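Local coordinates for protein packaging enzyme P4 (Pseudomonas phage phi6, PDB 4BLO) that hydrolyses nucleoside triphosphates and, as a hexameric RecA-type motor, probably uses that energy to drive single-stranded viral RNA into the phage procapsid, at residues L[11-16]-L[43-48]; L[64-69]-L[171-176]; L[134-139]-L[183-188]. One frame throughout, in Å; residues are numbered along the deposited sequence.

Contact 1: residues L[11-16]-L[43-48]; sequences DRVGIA and TYIAAV
V13 of helix 7-22 and I45 of helix 38-54 stand at the closest backbone approach of residues 11-16 and 43-48, with V13 CA and I45 CA 7.4 Å apart. That spacing leaves room for one layer of aliphatic side chains between the helices. I45 supplies about half of the buried surface, pointing at the facing helix and using two separate branches. With chi1 at -67°, its CG2 methyl lies opposite the backbone N and meets V13 CG1 at 4.0 Å. The longer branch is almost fully extended beyond CB and brings I45 CD1 to 4.3 Å from A16 CB. V13 and A16 are three residues apart, about one helical turn, so a single isoleucine reaches two successive turns of helix 7-22; the backbone bond from A16 N to R12 O, 2.8 Å long, closes that turn. V13 and I45 run past each other in opposite senses and meet methyl to methyl. The interface is wholly apolar and small, 109 Å² over both sides. L180 touches both V13 and I45, and A16 also packs on A179 at the end of helix 167-179. On that flank R12 NH2 forms a salt bridge with D224 and a hydrogen bond to A179 O. The result is plain apolar helix-helix packing, in which two helices near the N-terminus, 7-22 and 38-54, meet against the end of helix 167-179 and the L180 that follows it.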
ATOM      1  N   ASP L  11     -24.521  40.399  21.797  1.00 68.99           N
ATOM      2  CA  ASP L  11     -25.518  40.678  20.761  1.00 68.62           C
ATOM      3  C   ASP L  11     -25.474  39.669  19.595  1.00 68.97           C
ATOM      4  O   ASP L  11     -26.473  39.517  18.888  1.00 68.15           O
ATOM      5  CB  ASP L  11     -25.332  42.105  20.221  1.00 70.99           C
ATOM      6  CG  ASP L  11     -25.607  43.208  21.232  1.00 78.39           C
ATOM      7  OD1 ASP L  11     -26.493  43.015  22.098  1.00 80.81           O
ATOM      8  OD2 ASP L  11     -24.950  44.268  21.147  1.00 81.03           O
ATOM      9  N   ARG L  12     -24.335  38.973  19.420  1.00 63.36           N
ATOM     10  CA  ARG L  12     -24.114  37.988  18.355  1.00 60.83           C
ATOM     11  C   ARG L  12     -24.624  36.585  18.706  1.00 64.57           C
ATOM     12  O   ARG L  12     -24.759  35.761  17.801  1.00 62.13           O
ATOM     13  CB  ARG L  12     -22.607  37.892  18.019  1.00 57.27           C
ATOM     14  CG  ARG L  12     -22.034  39.071  17.235  1.00 69.13           C
ATOM     15  CD  ARG L  12     -22.377  39.063  15.752  1.00 80.61           C
ATOM     16  NE  ARG L  12     -21.946  37.834  15.098  1.00 78.58           N
ATOM     17  CZ  ARG L  12     -21.969  37.645  13.792  1.00 88.93           C
ATOM     18  NH1 ARG L  12     -22.362  38.617  12.982  1.00 81.09           N
ATOM     19  NH2 ARG L  12     -21.574  36.492  13.281  1.00 72.96           N
ATOM     20  N   VAL L  13     -24.863  36.305  20.011  1.00 62.81           N
ATOM     21  CA  VAL L  13     -25.274  34.991  20.539  1.00 61.72           C
ATOM     22  C   VAL L  13     -26.500  34.416  19.759  1.00 64.12           C
ATOM     23  O   VAL L  13     -26.426  33.276  19.289  1.00 60.81           O
ATOM     24  CB  VAL L  13     -25.497  35.017  22.084  1.00 67.15           C
ATOM     25  CG1 VAL L  13     -26.003  33.676  22.613  1.00 66.76           C
ATOM     26  CG2 VAL L  13     -24.216  35.396  22.810  1.00 65.95           C
ATOM     27  N   GLY L  14     -27.564  35.207  19.598  1.00 62.87           N
ATOM     28  CA  GLY L  14     -28.769  34.798  18.879  1.00 63.95           C
ATOM     29  C   GLY L  14     -28.477  34.501  17.423  1.00 67.57           C
ATOM     30  O   GLY L  14     -28.780  33.403  16.934  1.00 66.51           O
ATOM     31  N   ILE L  15     -27.812  35.468  16.741  1.00 63.62           N
ATOM     32  CA  ILE L  15     -27.352  35.399  15.339  1.00 61.09           C
ATOM     33  C   ILE L  15     -26.572  34.092  15.097  1.00 63.12           C
ATOM     34  O   ILE L  15     -26.815  33.404  14.106  1.00 62.19           O
ATOM     35  CB  ILE L  15     -26.500  36.661  15.000  1.00 63.40           C
ATOM     36  CG1 ILE L  15     -27.416  37.898  14.900  1.00 67.54           C
ATOM     37  CG2 ILE L  15     -25.609  36.460  13.755  1.00 60.21           C
ATOM     38  CD1 ILE L  15     -26.745  39.206  14.614  1.00 80.54           C
ATOM     39  N   ALA L  16     -25.652  33.763  16.016  1.00 60.22           N
ATOM     40  CA  ALA L  16     -24.818  32.570  15.961  1.00 58.62           C
ATOM     41  C   ALA L  16     -25.677  31.305  16.018  1.00 65.95           C
ATOM     42  O   ALA L  16     -25.471  30.401  15.203  1.00 63.99           O
ATOM     43  CB  ALA L  16     -23.811  32.589  17.106  1.00 58.78           C
ATOM     44  N   THR L  43     -24.403  24.958  22.984  1.00 49.34           N
ATOM     45  CA  THR L  43     -24.241  24.638  24.403  1.00 50.97           C
ATOM     46  C   THR L  43     -22.938  25.249  24.931  1.00 55.23           C
ATOM     47  O   THR L  43     -22.926  25.796  26.037  1.00 56.03           O
ATOM     48  CB  THR L  43     -24.295  23.112  24.615  1.00 53.38           C
ATOM     49  OG1 THR L  43     -25.422  22.575  23.911  1.00 49.69           O
ATOM     50  CG2 THR L  43     -24.390  22.734  26.088  1.00 52.36           C
ATOM     51  N   TYR L  44     -21.857  25.182  24.121  1.00 50.24           N
ATOM     52  CA  TYR L  44     -20.551  25.755  24.454  1.00 48.28           C
ATOM     53  C   TYR L  44     -20.663  27.277  24.578  1.00 51.15           C
ATOM     54  O   TYR L  44     -20.195  27.816  25.575  1.00 49.64           O
ATOM     55  CB  TYR L  44     -19.494  25.366  23.407  1.00 46.24           C
ATOM     56  CG  TYR L  44     -18.126  25.969  23.654  1.00 46.05           C
ATOM     57  CD1 TYR L  44     -17.281  25.453  24.634  1.00 48.18           C
ATOM     58  CD2 TYR L  44     -17.653  27.018  22.869  1.00 45.06           C
ATOM     59  CE1 TYR L  44     -16.020  26.005  24.866  1.00 48.31           C
ATOM     60  CE2 TYR L  44     -16.388  27.573  23.085  1.00 44.68           C
ATOM     61  CZ  TYR L  44     -15.576  27.065  24.088  1.00 51.99           C
ATOM     62  OH  TYR L  44     -14.325  27.600  24.304  1.00 46.30           O
ATOM     63  N   ILE L  45     -21.312  27.954  23.594  1.00 48.63           N
ATOM     64  CA  ILE L  45     -21.507  29.414  23.583  1.00 50.00           C
ATOM     65  C   ILE L  45     -22.221  29.846  24.882  1.00 57.84           C
ATOM     66  O   ILE L  45     -21.722  30.740  25.573  1.00 59.61           O
ATOM     67  CB  ILE L  45     -22.253  29.899  22.302  1.00 53.38           C
ATOM     68  CG1 ILE L  45     -21.378  29.700  21.044  1.00 50.60           C
ATOM     69  CG2 ILE L  45     -22.697  31.373  22.430  1.00 57.14           C
ATOM     70  CD1 ILE L  45     -22.135  29.637  19.721  1.00 50.81           C
ATOM     71  N   ALA L  46     -23.337  29.164  25.235  1.00 54.86           N
ATOM     72  CA  ALA L  46     -24.126  29.410  26.451  1.00 56.93           C
ATOM     73  C   ALA L  46     -23.275  29.283  27.733  1.00 60.42           C
ATOM     74  O   ALA L  46     -23.389  30.119  28.627  1.00 61.89           O
ATOM     75  CB  ALA L  46     -25.300  28.448  26.505  1.00 59.24           C
ATOM     76  N   ALA L  47     -22.401  28.262  27.793  1.00 55.85           N
ATOM     77  CA  ALA L  47     -21.509  28.003  28.921  1.00 56.32           C
ATOM     78  C   ALA L  47     -20.447  29.105  29.067  1.00 62.65           C
ATOM     79  O   ALA L  47     -20.150  29.509  30.200  1.00 64.93           O
ATOM     80  CB  ALA L  47     -20.838  26.646  28.759  1.00 54.75           C
ATOM     81  N   VAL L  48     -19.897  29.597  27.925  1.00 57.63           N
ATOM     82  CA  VAL L  48     -18.876  30.651  27.861  1.00 56.85           C
ATOM     83  C   VAL L  48     -19.487  31.972  28.350  1.00 63.81           C
ATOM     84  O   VAL L  48     -18.889  32.634  29.209  1.00 64.33           O
ATOM     85  CB  VAL L  48     -18.260  30.778  26.439  1.00 58.25           C
ATOM     86  CG1 VAL L  48     -17.454  32.066  26.276  1.00 57.92           C
ATOM     87  CG2 VAL L  48     -17.392  29.572  26.119  1.00 55.58           C
TER

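Contact 2: residues L[64-69]-L[171-176]; sequences IRPSVL and LIVCIG
Two methyl groups set by different torsions receive the ring of P66. I172, at chi1 -77°, swings its CG2 opposite its own backbone N, while V173, at chi1 -171°, places CG1 there and leaves CG2 beside the backbone N. Both CG2 methyls are thereby offered to the same proline. The ring meets V173 most closely, P66 CG lying 3.6 Å from V173 CG2. P66 CD is nearly as near, 3.8 Å from V173 CG2, so that methyl covers the CG-CD edge of the ring rather than a single atom. The side chains of P66 and V173 cross at about a right angle. Towards I172 the fit is looser, with P66 CG 4.1 Å from I172 CG2 and the two groups passing in opposite directions. P66 CA and V173 CA are 7.5 Å apart, and all three touching residues are buried. P66 opens the short helix 66-69 directly after its N-cap, R65; in this first-turn position a proline costs no helical hydrogen bond. R65 O accepts from both V68 N and L69 N in that first turn, each at 3.2 Å. On the facing side, I172 O takes the amide of G176 at 2.8 Å, a regular turn of helix 167-179. R65 packs on G102 of a neighbouring subunit. Y44 of helix 38-54 packs against P66, L69, I172 and V173, making a three-helix junction, while C174 on helix 167-179 reaches V184 and V186 of strand 184-187.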
ATOM      1  N   ILE L  64     -12.230  28.289  29.675  1.00 54.36           N
ATOM      2  CA  ILE L  64     -13.150  28.132  28.541  1.00 51.72           C
ATOM      3  C   ILE L  64     -12.804  26.909  27.669  1.00 53.57           C
ATOM      4  O   ILE L  64     -13.333  26.805  26.560  1.00 54.45           O
ATOM      5  CB  ILE L  64     -13.285  29.421  27.685  1.00 53.48           C
ATOM      6  CG1 ILE L  64     -11.929  29.879  27.078  1.00 50.76           C
ATOM      7  CG2 ILE L  64     -13.960  30.515  28.499  1.00 57.57           C
ATOM      8  CD1 ILE L  64     -12.021  30.750  25.875  1.00 51.31           C
ATOM      9  N   ARG L  65     -11.973  25.968  28.157  1.00 47.32           N
ATOM     10  CA  ARG L  65     -11.664  24.776  27.363  1.00 44.62           C
ATOM     11  C   ARG L  65     -12.917  23.846  27.364  1.00 48.11           C
ATOM     12  O   ARG L  65     -13.614  23.777  28.385  1.00 49.09           O
ATOM     13  CB  ARG L  65     -10.360  24.088  27.825  1.00 44.46           C
ATOM     14  CG  ARG L  65     -10.456  23.261  29.090  1.00 56.44           C
ATOM     15  CD  ARG L  65      -9.291  23.501  30.018  1.00 70.70           C
ATOM     16  NE  ARG L  65      -8.014  23.020  29.492  1.00 86.58           N
ATOM     17  CZ  ARG L  65      -6.974  22.711  30.261  1.00106.64           C
ATOM     18  NH1 ARG L  65      -7.062  22.824  31.583  1.00 95.08           N
ATOM     19  NH2 ARG L  65      -5.845  22.272  29.716  1.00 93.10           N
ATOM     20  N   PRO L  66     -13.295  23.238  26.205  1.00 43.15           N
ATOM     21  CA  PRO L  66     -14.556  22.466  26.146  1.00 43.23           C
ATOM     22  C   PRO L  66     -14.650  21.296  27.116  1.00 47.62           C
ATOM     23  O   PRO L  66     -15.744  21.026  27.608  1.00 47.75           O
ATOM     24  CB  PRO L  66     -14.594  21.954  24.707  1.00 43.06           C
ATOM     25  CG  PRO L  66     -13.731  22.877  23.953  1.00 45.45           C
ATOM     26  CD  PRO L  66     -12.638  23.277  24.883  1.00 42.10           C
ATOM     27  N   SER L  67     -13.507  20.615  27.402  1.00 45.54           N
ATOM     28  CA  SER L  67     -13.423  19.464  28.319  1.00 47.66           C
ATOM     29  C   SER L  67     -13.881  19.821  29.750  1.00 57.26           C
ATOM     30  O   SER L  67     -14.357  18.947  30.475  1.00 59.09           O
ATOM     31  CB  SER L  67     -12.001  18.913  28.353  1.00 49.30           C
ATOM     32  OG  SER L  67     -11.070  19.881  28.801  1.00 59.93           O
ATOM     33  N   VAL L  68     -13.758  21.109  30.125  1.00 55.37           N
ATOM     34  CA  VAL L  68     -14.118  21.653  31.427  1.00 58.25           C
ATOM     35  C   VAL L  68     -15.589  22.129  31.423  1.00 66.83           C
ATOM     36  O   VAL L  68     -16.311  21.873  32.400  1.00 69.46           O
ATOM     37  CB  VAL L  68     -13.108  22.782  31.803  1.00 60.82           C
ATOM     38  CG1 VAL L  68     -13.727  23.869  32.675  1.00 62.27           C
ATOM     39  CG2 VAL L  68     -11.863  22.200  32.464  1.00 60.03           C
ATOM     40  N   LEU L  69     -16.027  22.800  30.327  1.00 62.87           N
ATOM     41  CA  LEU L  69     -17.374  23.380  30.213  1.00 64.33           C
ATOM     42  C   LEU L  69     -18.460  22.382  29.787  1.00 70.62           C
ATOM     43  O   LEU L  69     -19.600  22.533  30.230  1.00 73.46           O
ATOM     44  CB  LEU L  69     -17.388  24.576  29.247  1.00 62.73           C
ATOM     45  CG  LEU L  69     -16.502  25.781  29.598  1.00 67.19           C
ATOM     46  CD1 LEU L  69     -16.542  26.793  28.509  1.00 66.63           C
ATOM     47  CD2 LEU L  69     -16.927  26.452  30.898  1.00 71.63           C
ATOM     48  N   LEU L 171     -12.932  22.587  16.482  1.00 39.59           N
ATOM     49  CA  LEU L 171     -14.078  23.124  15.755  1.00 38.72           C
ATOM     50  C   LEU L 171     -15.071  23.806  16.699  1.00 43.65           C
ATOM     51  O   LEU L 171     -15.589  24.860  16.338  1.00 43.92           O
ATOM     52  CB  LEU L 171     -14.765  22.027  14.932  1.00 38.26           C
ATOM     53  CG  LEU L 171     -13.925  21.417  13.791  1.00 40.66           C
ATOM     54  CD1 LEU L 171     -14.539  20.141  13.298  1.00 39.38           C
ATOM     55  CD2 LEU L 171     -13.751  22.396  12.642  1.00 43.85           C
ATOM     56  N   ILE L 172     -15.287  23.253  17.912  1.00 40.24           N
ATOM     57  CA  ILE L 172     -16.184  23.831  18.917  1.00 41.80           C
ATOM     58  C   ILE L 172     -15.728  25.259  19.264  1.00 46.51           C
ATOM     59  O   ILE L 172     -16.536  26.187  19.194  1.00 47.12           O
ATOM     60  CB  ILE L 172     -16.265  22.934  20.186  1.00 45.41           C
ATOM     61  CG1 ILE L 172     -17.150  21.712  19.938  1.00 46.52           C
ATOM     62  CG2 ILE L 172     -16.788  23.709  21.394  1.00 47.41           C
ATOM     63  CD1 ILE L 172     -16.987  20.620  20.960  1.00 46.32           C
ATOM     64  N   VAL L 173     -14.441  25.424  19.614  1.00 41.45           N
ATOM     65  CA  VAL L 173     -13.876  26.710  20.005  1.00 41.37           C
ATOM     66  C   VAL L 173     -13.813  27.656  18.795  1.00 44.45           C
ATOM     67  O   VAL L 173     -14.181  28.825  18.936  1.00 47.25           O
ATOM     68  CB  VAL L 173     -12.495  26.566  20.697  1.00 45.06           C
ATOM     69  CG1 VAL L 173     -12.037  27.898  21.291  1.00 45.94           C
ATOM     70  CG2 VAL L 173     -12.530  25.501  21.785  1.00 45.52           C
ATOM     71  N   CYS L 174     -13.389  27.151  17.617  1.00 37.19           N
ATOM     72  CA  CYS L 174     -13.277  27.945  16.392  1.00 36.36           C
ATOM     73  C   CYS L 174     -14.646  28.484  15.937  1.00 44.22           C
ATOM     74  O   CYS L 174     -14.779  29.697  15.767  1.00 45.31           O
ATOM     75  CB  CYS L 174     -12.601  27.145  15.284  1.00 34.45           C
ATOM     76  SG  CYS L 174     -10.791  27.079  15.414  1.00 36.10           S
ATOM     77  N   ILE L 175     -15.660  27.601  15.762  1.00 41.75           N
ATOM     78  CA  ILE L 175     -17.008  27.994  15.332  1.00 42.82           C
ATOM     79  C   ILE L 175     -17.724  28.768  16.455  1.00 49.41           C
ATOM     80  O   ILE L 175     -18.259  29.844  16.198  1.00 50.88           O
ATOM     81  CB  ILE L 175     -17.851  26.781  14.832  1.00 45.67           C
ATOM     82  CG1 ILE L 175     -17.191  26.120  13.603  1.00 43.45           C
ATOM     83  CG2 ILE L 175     -19.307  27.187  14.517  1.00 48.68           C
ATOM     84  CD1 ILE L 175     -17.534  24.638  13.407  1.00 46.75           C
ATOM     85  N   GLY L 176     -17.709  28.226  17.668  1.00 46.65           N
ATOM     86  CA  GLY L 176     -18.356  28.834  18.827  1.00 48.70           C
ATOM     87  C   GLY L 176     -17.948  30.259  19.113  1.00 53.29           C
ATOM     88  O   GLY L 176     -18.802  31.152  19.118  1.00 54.76           O
TER

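Contact 3: residues L[134-139]-L[183-188]; sequences ITLNEK and NVAVDS. With ADP (adenosine-5'-diphosphate), chain B.
D187, whose CB meets L136 across this contact, is followed by a cis peptide bond to S188, an uncommon linkage at a non-proline residue. It lies just where strand 184-187 reaches the nucleotide site. L136, from the helix after the P-loop, spans the gap between helix and strand with both terminal methyls. Its chi1 of 175° sets CG opposite the backbone N and carries the fork toward the strand, where chi2 of 63° splits it over two residues. L136 CD1 rests on A185 CB at 3.6 Å, and L136 CD2 lies 3.6 Å from D187 CB. A185 and D187, two residues apart, present their CB atoms on the same face of the strand, whereas V184 and V186 turn to the other face and pack on helix 167-179. The CD2 methyl also lies 4.0 Å from D187 OD2, so L136 flanks the carboxylate with hydrocarbon. The carboxylate of D187 has its polar partner in S133, whose OG hydrogen-bonds D187 OD2, and the D187 side chain is about 4 Å from a calcium ion. At the start of the helix, I134 N donates to ADP O2A over 2.9 Å, with an angle of 146° at the hydrogen. Farther along, residues 135-139 form a wider pi-type turn, across which K139 NZ donates to T135 OG1 at 3.0 Å. A helix following the phosphate-binding loop and packed on a parallel strand carrying an aspartate near the nucleotide is characteristic of P-loop NTPases. D187 is placed consistently with a Walker B aspartate, and the cis peptide after it recalls the one in RecA.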
ATOM      1  N   ILE L 134       5.885  32.774  16.153  1.00 38.49           N
ATOM      2  CA  ILE L 134       6.369  34.127  16.453  1.00 39.64           C
ATOM      3  C   ILE L 134       5.489  35.151  15.736  1.00 41.64           C
ATOM      4  O   ILE L 134       5.008  36.075  16.386  1.00 40.55           O
ATOM      5  CB  ILE L 134       7.880  34.258  16.089  1.00 44.00           C
ATOM      6  CG1 ILE L 134       8.772  33.842  17.284  1.00 45.52           C
ATOM      7  CG2 ILE L 134       8.288  35.625  15.499  1.00 45.91           C
ATOM      8  CD1 ILE L 134       8.684  34.719  18.635  1.00 57.95           C
ATOM      9  N   THR L 135       5.250  34.959  14.422  1.00 38.93           N
ATOM     10  CA  THR L 135       4.418  35.843  13.597  1.00 40.56           C
ATOM     11  C   THR L 135       2.986  35.853  14.143  1.00 45.64           C
ATOM     12  O   THR L 135       2.397  36.928  14.289  1.00 45.66           O
ATOM     13  CB  THR L 135       4.461  35.416  12.125  1.00 44.15           C
ATOM     14  OG1 THR L 135       5.810  35.459  11.685  1.00 43.01           O
ATOM     15  CG2 THR L 135       3.613  36.309  11.232  1.00 42.54           C
ATOM     16  N   LEU L 136       2.458  34.653  14.487  1.00 40.23           N
ATOM     17  CA  LEU L 136       1.122  34.506  15.029  1.00 38.41           C
ATOM     18  C   LEU L 136       0.915  35.345  16.321  1.00 44.02           C
ATOM     19  O   LEU L 136      -0.062  36.088  16.415  1.00 44.70           O
ATOM     20  CB  LEU L 136       0.829  33.014  15.291  1.00 36.07           C
ATOM     21  CG  LEU L 136      -0.507  32.682  15.984  1.00 38.55           C
ATOM     22  CD1 LEU L 136      -1.708  33.094  15.132  1.00 38.78           C
ATOM     23  CD2 LEU L 136      -0.580  31.229  16.333  1.00 36.76           C
ATOM     24  N   ASN L 137       1.835  35.248  17.284  1.00 40.55           N
ATOM     25  CA  ASN L 137       1.630  35.894  18.566  1.00 41.55           C
ATOM     26  C   ASN L 137       2.113  37.348  18.614  1.00 49.33           C
ATOM     27  O   ASN L 137       1.459  38.162  19.279  1.00 50.02           O
ATOM     28  CB  ASN L 137       2.246  35.062  19.681  1.00 37.24           C
ATOM     29  CG  ASN L 137       1.516  33.740  19.840  1.00 53.45           C
ATOM     30  OD1 ASN L 137       0.483  33.636  20.504  1.00 40.55           O
ATOM     31  ND2 ASN L 137       1.972  32.714  19.137  1.00 47.72           N
ATOM     32  N   GLU L 138       3.206  37.693  17.902  1.00 46.30           N
ATOM     33  CA  GLU L 138       3.720  39.066  17.905  1.00 47.30           C
ATOM     34  C   GLU L 138       3.036  39.939  16.870  1.00 51.62           C
ATOM     35  O   GLU L 138       2.567  41.015  17.237  1.00 53.69           O
ATOM     36  CB  GLU L 138       5.232  39.109  17.678  1.00 49.13           C
ATOM     37  CG  GLU L 138       6.039  38.558  18.833  1.00 61.57           C
ATOM     38  CD  GLU L 138       7.534  38.774  18.709  1.00 88.10           C
ATOM     39  OE1 GLU L 138       8.069  38.736  17.577  1.00 73.38           O
ATOM     40  OE2 GLU L 138       8.184  38.949  19.765  1.00 95.99           O
ATOM     41  N   LYS L 139       3.026  39.516  15.574  1.00 45.40           N
ATOM     42  CA  LYS L 139       2.449  40.296  14.477  1.00 44.44           C
ATOM     43  C   LYS L 139       0.925  40.152  14.402  1.00 49.61           C
ATOM     44  O   LYS L 139       0.262  41.176  14.338  1.00 50.95           O
ATOM     45  CB  LYS L 139       3.117  39.975  13.120  1.00 43.94           C
ATOM     46  CG  LYS L 139       4.548  40.576  12.988  1.00 29.30           C
ATOM     47  CD  LYS L 139       5.352  39.975  11.834  1.00 29.47           C
ATOM     48  CE  LYS L 139       6.334  38.908  12.292  1.00 67.12           C
ATOM     49  NZ  LYS L 139       7.026  38.205  11.166  1.00 75.36           N
ATOM     50  N   ASN L 183     -11.347  36.769  17.402  1.00 44.63           N
ATOM     51  CA  ASN L 183     -10.262  36.443  16.488  1.00 43.08           C
ATOM     52  C   ASN L 183      -9.572  35.209  17.025  1.00 46.72           C
ATOM     53  O   ASN L 183      -8.730  35.293  17.934  1.00 45.64           O
ATOM     54  CB  ASN L 183      -9.307  37.618  16.339  1.00 46.25           C
ATOM     55  CG  ASN L 183      -9.896  38.806  15.625  1.00 59.94           C
ATOM     56  OD1 ASN L 183      -9.514  39.948  15.879  1.00 58.82           O
ATOM     57  ND2 ASN L 183     -10.803  38.572  14.691  1.00 45.28           N
ATOM     58  N   VAL L 184      -9.992  34.045  16.500  1.00 42.88           N
ATOM     59  CA  VAL L 184      -9.531  32.722  16.915  1.00 40.47           C
ATOM     60  C   VAL L 184      -8.363  32.273  16.045  1.00 44.21           C
ATOM     61  O   VAL L 184      -8.386  32.457  14.824  1.00 43.05           O
ATOM     62  CB  VAL L 184     -10.696  31.692  16.893  1.00 43.15           C
ATOM     63  CG1 VAL L 184     -10.245  30.329  17.389  1.00 42.03           C
ATOM     64  CG2 VAL L 184     -11.876  32.173  17.727  1.00 44.78           C
ATOM     65  N   ALA L 185      -7.341  31.667  16.689  1.00 40.71           N
ATOM     66  CA  ALA L 185      -6.165  31.113  16.027  1.00 38.92           C
ATOM     67  C   ALA L 185      -5.866  29.723  16.538  1.00 44.54           C
ATOM     68  O   ALA L 185      -6.092  29.448  17.716  1.00 47.10           O
ATOM     69  CB  ALA L 185      -4.972  32.011  16.247  1.00 39.56           C
ATOM     70  N   VAL L 186      -5.354  28.841  15.660  1.00 39.13           N
ATOM     71  CA  VAL L 186      -4.991  27.464  16.022  1.00 37.42           C
ATOM     72  C   VAL L 186      -3.505  27.217  15.750  1.00 38.69           C
ATOM     73  O   VAL L 186      -3.072  27.242  14.594  1.00 36.74           O
ATOM     74  CB  VAL L 186      -5.862  26.386  15.324  1.00 40.55           C
ATOM     75  CG1 VAL L 186      -5.628  25.010  15.938  1.00 39.36           C
ATOM     76  CG2 VAL L 186      -7.337  26.745  15.390  1.00 41.39           C
ATOM     77  N   ASP L 187      -2.742  26.986  16.843  1.00 35.41           N
ATOM     78  CA  ASP L 187      -1.320  26.622  16.850  1.00 34.40           C
ATOM     79  C   ASP L 187      -1.137  25.373  17.724  1.00 37.46           C
ATOM     80  O   ASP L 187      -1.132  25.488  18.943  1.00 36.73           O
ATOM     81  CB  ASP L 187      -0.428  27.779  17.336  1.00 35.79           C
ATOM     82  CG  ASP L 187       1.066  27.613  17.066  1.00 37.38           C
ATOM     83  OD1 ASP L 187       1.436  26.767  16.216  1.00 30.35           O
ATOM     84  OD2 ASP L 187       1.867  28.350  17.691  1.00 51.38           O
ATOM     85  N   SER L 188      -1.103  24.164  17.137  1.00 33.38           N
ATOM     86  CA  SER L 188      -1.017  23.821  15.712  1.00 32.35           C
ATOM     87  C   SER L 188      -2.200  23.025  15.233  1.00 38.38           C
ATOM     88  O   SER L 188      -3.042  22.606  16.029  1.00 39.13           O
ATOM     89  CB  SER L 188       0.217  22.941  15.504  1.00 34.79           C
ATOM     90  OG  SER L 188       0.892  23.187  14.287  1.00 44.18           O
TER
HETATM   91  PB  ADP B 401       7.867  27.765  13.984  1.00 44.43           P
HETATM   92  O1B ADP B 401       7.703  28.038  12.470  1.00 42.78           O
HETATM   93  O2B ADP B 401       6.523  28.002  14.684  1.00 45.14           O
HETATM   94  O3B ADP B 401       8.316  26.347  14.216  1.00 39.84           O
HETATM   95  PA  ADP B 401       8.975  29.718  15.869  1.00 56.28           P
HETATM   96  O1A ADP B 401       8.557  28.913  17.114  1.00 57.28           O
HETATM   97  O2A ADP B 401       8.010  30.823  15.665  1.00 55.55           O
HETATM   98  O3A ADP B 401       8.968  28.762  14.583  1.00 49.36           O
HETATM   99  O5' ADP B 401      10.428  30.316  16.066  1.00 62.70           O
HETATM  100  C5' ADP B 401      11.241  30.661  14.926  1.00 65.54           C
HETATM  101  C4' ADP B 401      12.520  31.316  15.374  1.00 68.46           C
HETATM  102  O4' ADP B 401      13.282  30.386  16.171  1.00 68.89           O
HETATM  103  C3' ADP B 401      13.447  31.712  14.230  1.00 71.89           C
HETATM  104  O3' ADP B 401      13.115  32.986  13.690  1.00 72.92           O
HETATM  105  C2' ADP B 401      14.823  31.670  14.894  1.00 74.12           C
HETATM  106  O2' ADP B 401      15.139  32.868  15.595  1.00 76.72           O
HETATM  107  C1' ADP B 401      14.662  30.492  15.864  1.00 72.54           C
HETATM  108  N9  ADP B 401      15.146  29.210  15.350  1.00 73.50           N
HETATM  109  C8  ADP B 401      14.399  28.147  14.913  1.00 73.44           C
HETATM  110  N7  ADP B 401      15.107  27.124  14.498  1.00 74.57           N
HETATM  111  C5  ADP B 401      16.421  27.544  14.678  1.00 75.05           C
HETATM  112  C6  ADP B 401      17.661  26.918  14.427  1.00 75.86           C
HETATM  113  N6  ADP B 401      17.786  25.717  13.856  1.00 74.89           N
HETATM  114  N1  ADP B 401      18.786  27.604  14.742  1.00 77.60           N
HETATM  115  C2  ADP B 401      18.670  28.836  15.250  1.00 77.85           C
HETATM  116  N3  ADP B 401      17.559  29.531  15.513  1.00 75.97           N
HETATM  117  C4  ADP B 401      16.458  28.823  15.205  1.00 74.50           C

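Contacts 1 and 2 touch directly, with centres 12 Å apart, and lie on the same side of the chain's centre: Y44, beside I45 in sequence, turns into contact 2, where Y44 OH lies 2.6 Å from I64 O, a probable hydrogen bond, and I45 CG1 lies 3.5 Å from G176 O. Helix 167-179 then passes the packing on, through C174, to contact 3, 17 Å away between centres. Strand 184-187 is thus packed by the helix of contact 2 on one face (V184, V186) and by the helix of contact 3 on the other (A185, D187). Contact 1 stays apart from contact 3, about 8 Å between nearest atoms. Of the three, contact 3 alone includes an ADP-pocket residue, I134.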